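Local coordinates for 16S rRNA (adenine(1408)-N(1))-methyltransferase (Catenulispora acidiphila, PDB 4X1O), which probably transfers a methyl group from S-adenosyl-L-methionine to N1 of adenine 1408 in 16S rRNA, a modification linked to aminoglycoside resistance, at residues D58-T61 against A62-A66; D193-A197 against L198-V202. One frame throughout, in Å; residues are numbered along the deposited sequence.

Contact 1: residues D58-T61 against A62-A66; sequences DART and AYRQA
Arg60 sets CG anti to its backbone N (chi1 -173°) and Arg64, one helical turn on, carries CG beside its own N (chi1 -68°); these first torsions lay the two CG methylenes alongside each other, 4.3 Å apart. They sit on the first turn of helix 60-68, which follows strand 49-54 in a Rossmann-like beta-alpha-beta unit. Ala59 occupies the N-cap position, and ahead of it Asp58 makes an Asx turn: its OD1 accepts from Arg60 N at 3.0 Å, met from above the carboxylate plane. Asp58 OD2 is bonded in turn to Trp220 N and Ser219 OG, so both carboxylate oxygens have partners. Three i to i+4 bonds continue the helix, Tyr63 N to Ala59 O, Arg64 N to Arg60 O and Gln65 N to Thr61 O, all with N-H...O angles near 160°. Beyond CG, Arg60 stays extended whereas Arg64 bends at chi3, and the guanidinium groups go to separate acceptors: Arg60 NH1 reaches Ser219 O, and Arg64 NH1 makes a weak bond to Ser218 OG. Thr61, a residue of the S-adenosyl-L-methionine site, uses OG1 to accept from Ser218 N. Arg60 O, besides taking the helix bond, lies near the plane of the Tyr63 ring at its edge, and Arg64 CG rests 3.3 Å from that same Arg60 O.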
loop_
_atom_site.group_PDB
_atom_site.type_symbol
_atom_site.label_atom_id
_atom_site.label_comp_id
_atom_site.label_asym_id
_atom_site.label_seq_id
_atom_site.Cartn_x
_atom_site.Cartn_y
_atom_site.Cartn_z
ATOM N N ASP A 58 1.456 -4.332 -9.939
ATOM C CA ASP A 58 1.506 -5.752 -10.276
ATOM C C ASP A 58 1.993 -6.567 -9.081
ATOM O O ASP A 58 2.189 -7.783 -9.182
ATOM C CB ASP A 58 2.375 -6.016 -11.521
ATOM C CG ASP A 58 3.841 -5.625 -11.346
ATOM O OD1 ASP A 58 4.301 -5.361 -10.213
ATOM O OD2 ASP A 58 4.550 -5.601 -12.379
ATOM N N ALA A 59 2.175 -5.870 -7.959
ATOM C CA ALA A 59 2.536 -6.446 -6.668
ATOM C C ALA A 59 3.940 -7.046 -6.619
ATOM O O ALA A 59 4.250 -7.785 -5.695
ATOM C CB ALA A 59 1.510 -7.488 -6.240
ATOM N N ARG A 60 4.797 -6.700 -7.578
ATOM C CA ARG A 60 6.196 -7.099 -7.489
ATOM C C ARG A 60 6.853 -6.460 -6.262
ATOM O O ARG A 60 7.745 -7.039 -5.663
ATOM C CB ARG A 60 6.976 -6.725 -8.762
ATOM C CG ARG A 60 8.395 -7.287 -8.755
ATOM C CD ARG A 60 9.199 -6.962 -10.011
ATOM N NE ARG A 60 10.490 -7.646 -9.983
ATOM C CZ ARG A 60 11.414 -7.579 -10.941
ATOM N NH1 ARG A 60 11.220 -6.837 -12.029
ATOM N NH2 ARG A 60 12.544 -8.267 -10.811
ATOM N N THR A 61 6.415 -5.256 -5.885
ATOM C CA THR A 61 7.031 -4.609 -4.729
ATOM C C THR A 61 6.729 -5.389 -3.442
ATOM O O THR A 61 7.618 -5.603 -2.613
ATOM C CB THR A 61 6.559 -3.147 -4.609
ATOM O OG1 THR A 61 6.855 -2.476 -5.835
ATOM C CG2 THR A 61 7.270 -2.439 -3.469
ATOM N N ALA A 62 5.485 -5.829 -3.298
ATOM C CA ALA A 62 5.071 -6.657 -2.169
ATOM C C ALA A 62 5.827 -7.976 -2.163
ATOM O O ALA A 62 6.265 -8.453 -1.120
ATOM C CB ALA A 62 3.573 -6.911 -2.215
ATOM N N TYR A 63 5.974 -8.560 -3.344
ATOM C CA TYR A 63 6.714 -9.814 -3.478
ATOM C C TYR A 63 8.156 -9.663 -2.997
ATOM O O TYR A 63 8.646 -10.493 -2.250
ATOM C CB TYR A 63 6.686 -10.265 -4.932
ATOM C CG TYR A 63 7.578 -11.444 -5.247
ATOM C CD1 TYR A 63 7.197 -12.738 -4.915
ATOM C CD2 TYR A 63 8.797 -11.264 -5.896
ATOM C CE1 TYR A 63 8.015 -13.829 -5.222
ATOM C CE2 TYR A 63 9.622 -12.342 -6.202
ATOM C CZ TYR A 63 9.229 -13.618 -5.862
ATOM O OH TYR A 63 10.061 -14.679 -6.176
ATOM N N ARG A 64 8.820 -8.587 -3.412
ATOM C CA ARG A 64 10.192 -8.347 -3.004
ATOM C C ARG A 64 10.300 -8.114 -1.497
ATOM O O ARG A 64 11.273 -8.552 -0.894
ATOM C CB ARG A 64 10.790 -7.161 -3.776
ATOM C CG ARG A 64 10.979 -7.447 -5.270
ATOM C CD ARG A 64 11.733 -6.321 -5.984
ATOM N NE ARG A 64 13.105 -6.207 -5.496
ATOM C CZ ARG A 64 13.676 -5.065 -5.127
ATOM N NH1 ARG A 64 12.996 -3.928 -5.201
ATOM N NH2 ARG A 64 14.932 -5.061 -4.693
ATOM N N GLN A 65 9.321 -7.430 -0.900
ATOM C CA GLN A 65 9.275 -7.314 0.556
ATOM C C GLN A 65 9.178 -8.675 1.228
ATOM O O GLN A 65 9.875 -8.947 2.194
ATOM C CB GLN A 65 8.095 -6.464 1.001
ATOM C CG GLN A 65 8.220 -4.995 0.648
ATOM C CD GLN A 65 6.904 -4.278 0.821
ATOM O OE1 GLN A 65 5.849 -4.907 0.832
ATOM N NE2 GLN A 65 6.957 -2.962 0.982
ATOM N N ALA A 66 8.272 -9.507 0.724
ATOM C CA ALA A 66 8.058 -10.828 1.293
ATOM C C ALA A 66 9.335 -11.664 1.199
ATOM O O ALA A 66 9.675 -12.388 2.134
ATOM C CB ALA A 66 6.890 -11.528 0.586
#

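Contact 2: residues D193-A197 against L198-V202; sequences DRLAA and LGWQV
Leu195 and Trp200 cross obliquely where helix 191-197 ends and the chain turns back into strand 200-212: CD2 of Leu195 comes within 3.8 Å of Trp200 CB and lies oblique to the indole, nearest its CD1. The other branch reaches the residue two further along the strand, Leu195 CD1 meeting Val202 CG2 at 3.6 Å. Val202 places CG1 anti to its backbone N (chi1 173°), which leaves CG2 as the methyl turned to the leucine. One side chain thus spans two strand residues, its two methyls divided between them. Leu198 folds back over the last turn of the helix, with CB and CG both 3.7 Å from Arg194 O.

The reversal is a Schellman motif. Trp200 N bonds to Leu195 O at 2.9 Å and Gly199 N to Ala196 O at 3.1 Å, each donor standing above the carbonyl plane; Gly199, with phi 99°, is the C-prime residue. Leu198 N bonds to Arg194 O and, weakly, to Leu195 O, and Ala196 CA makes a C-H...O contact with Trp200 O. The segment axes then run at 142°, so the strand returns roughly antiparallel to the helix.

Beyond the turn, Leu145 of helix 142-151 packs on Leu195 and Leu198, and its O takes a weak bond from Trp200 NE1, while Ala237 and Ala239 of strand 229-239 touch the Trp200 side chain. Backbone N-H groups thus bond the carbonyls of Arg194, Leu195 and Ala196, whereas Leu195 meets Trp200 and Val202 through apolar groups, adding burial of hydrocarbon rather than directional bonding.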
loop_
_atom_site.group_PDB
_atom_site.type_symbol
_atom_site.label_atom_id
_atom_site.label_comp_id
_atom_site.label_asym_id
_atom_site.label_seq_id
_atom_site.Cartn_x
_atom_site.Cartn_y
_atom_site.Cartn_z
ATOM N N ASP A 193 -5.143 17.727 9.255
ATOM C CA ASP A 193 -6.207 17.681 10.245
ATOM C C ASP A 193 -7.239 16.614 9.909
ATOM O O ASP A 193 -7.762 15.981 10.829
ATOM C CB ASP A 193 -6.847 19.063 10.404
ATOM C CG ASP A 193 -5.834 20.115 10.819
ATOM O OD1 ASP A 193 -5.136 19.899 11.835
ATOM O OD2 ASP A 193 -5.742 21.164 10.149
ATOM N N ARG A 194 -7.524 16.393 8.620
ATOM C CA ARG A 194 -8.440 15.307 8.245
ATOM C C ARG A 194 -7.857 13.958 8.613
ATOM O O ARG A 194 -8.586 13.073 9.078
ATOM C CB ARG A 194 -8.787 15.350 6.748
ATOM C CG ARG A 194 -9.775 16.482 6.446
ATOM C CD ARG A 194 -10.378 16.404 5.053
ATOM N NE ARG A 194 -9.427 16.721 3.995
ATOM C CZ ARG A 194 -9.023 17.950 3.703
ATOM N NH1 ARG A 194 -9.476 18.980 4.408
ATOM N NH2 ARG A 194 -8.160 18.148 2.712
ATOM N N LEU A 195 -6.549 13.804 8.420
ATOM C CA LEU A 195 -5.872 12.575 8.814
ATOM C C LEU A 195 -6.011 12.384 10.316
ATOM O O LEU A 195 -6.423 11.322 10.769
ATOM C CB LEU A 195 -4.405 12.601 8.391
ATOM C CG LEU A 195 -4.175 12.240 6.917
ATOM C CD1 LEU A 195 -2.826 12.780 6.443
ATOM C CD2 LEU A 195 -4.233 10.744 6.731
ATOM N N ALA A 196 -5.711 13.424 11.093
ATOM C CA ALA A 196 -5.795 13.277 12.542
ATOM C C ALA A 196 -7.210 12.906 12.978
ATOM O O ALA A 196 -7.390 12.050 13.856
ATOM C CB ALA A 196 -5.339 14.545 13.239
ATOM N N ALA A 197 -8.210 13.521 12.353
ATOM C CA ALA A 197 -9.598 13.267 12.728
ATOM C C ALA A 197 -9.971 11.800 12.513
ATOM O O ALA A 197 -10.779 11.227 13.253
ATOM C CB ALA A 197 -10.537 14.161 11.940
ATOM N N LEU A 198 -9.381 11.190 11.498
ATOM C CA LEU A 198 -9.743 9.820 11.179
ATOM C C LEU A 198 -8.768 8.812 11.768
ATOM O O LEU A 198 -8.828 7.631 11.455
ATOM C CB LEU A 198 -9.854 9.658 9.666
ATOM C CG LEU A 198 -11.129 10.363 9.174
ATOM C CD1 LEU A 198 -11.194 10.414 7.661
ATOM C CD2 LEU A 198 -12.367 9.672 9.735
ATOM N N GLY A 199 -7.892 9.271 12.651
ATOM C CA GLY A 199 -7.042 8.349 13.381
ATOM C C GLY A 199 -5.625 8.168 12.861
ATOM O O GLY A 199 -4.974 7.182 13.181
ATOM N N TRP A 200 -5.148 9.119 12.070
ATOM C CA TRP A 200 -3.765 9.122 11.614
ATOM C C TRP A 200 -3.052 10.389 12.048
ATOM O O TRP A 200 -3.277 11.467 11.481
ATOM C CB TRP A 200 -3.677 9.001 10.096
ATOM C CG TRP A 200 -4.082 7.652 9.544
ATOM C CD1 TRP A 200 -5.146 7.388 8.730
ATOM C CD2 TRP A 200 -3.407 6.413 9.746
ATOM N NE1 TRP A 200 -5.179 6.051 8.416
ATOM C CE2 TRP A 200 -4.122 5.426 9.025
ATOM C CE3 TRP A 200 -2.269 6.033 10.468
ATOM C CZ2 TRP A 200 -3.730 4.094 8.998
ATOM C CZ3 TRP A 200 -1.875 4.695 10.443
ATOM C CH2 TRP A 200 -2.615 3.741 9.709
ATOM N N GLN A 201 -2.199 10.260 13.053
ATOM C CA GLN A 201 -1.470 11.423 13.568
ATOM C C GLN A 201 -0.216 11.596 12.709
ATOM O O GLN A 201 0.688 10.766 12.742
ATOM C CB GLN A 201 -1.127 11.227 15.042
ATOM C CG GLN A 201 -0.612 12.494 15.752
ATOM C CD GLN A 201 -1.738 13.468 16.050
ATOM O OE1 GLN A 201 -2.752 13.101 16.659
ATOM N NE2 GLN A 201 -1.578 14.716 15.614
ATOM N N VAL A 202 -0.173 12.666 11.920
ATOM C CA VAL A 202 0.939 12.858 10.986
ATOM C C VAL A 202 2.257 13.135 11.725
ATOM O O VAL A 202 2.304 13.943 12.653
ATOM C CB VAL A 202 0.615 14.002 10.002
ATOM C CG1 VAL A 202 1.831 14.341 9.126
ATOM C CG2 VAL A 202 -0.569 13.591 9.104
#

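Contacts 1 and 2 are independent: their centres are 28 Å apart on opposite sides of the chain's centre, and their nearest atoms stay about 15 Å from each other. Both involve a helix terminus, residues 58-66 opening a helix and residues 193-202 closing one and passing into an outermost strand of the seven-stranded sheet. Their relation to the cofactor site, empty of ligand in this chain, differs. Contact 1 holds Thr61 of that site, and the side chain of Arg64 is about 3 Å from that of Ser218, a residue of the S-adenosyl-L-homocysteine site. Contact 2 is more remote, the Trp200 side chain being about 9 Å from that of Ile110 and about 10 Å from that of Leu133, both S-adenosyl-L-methionine-site residues.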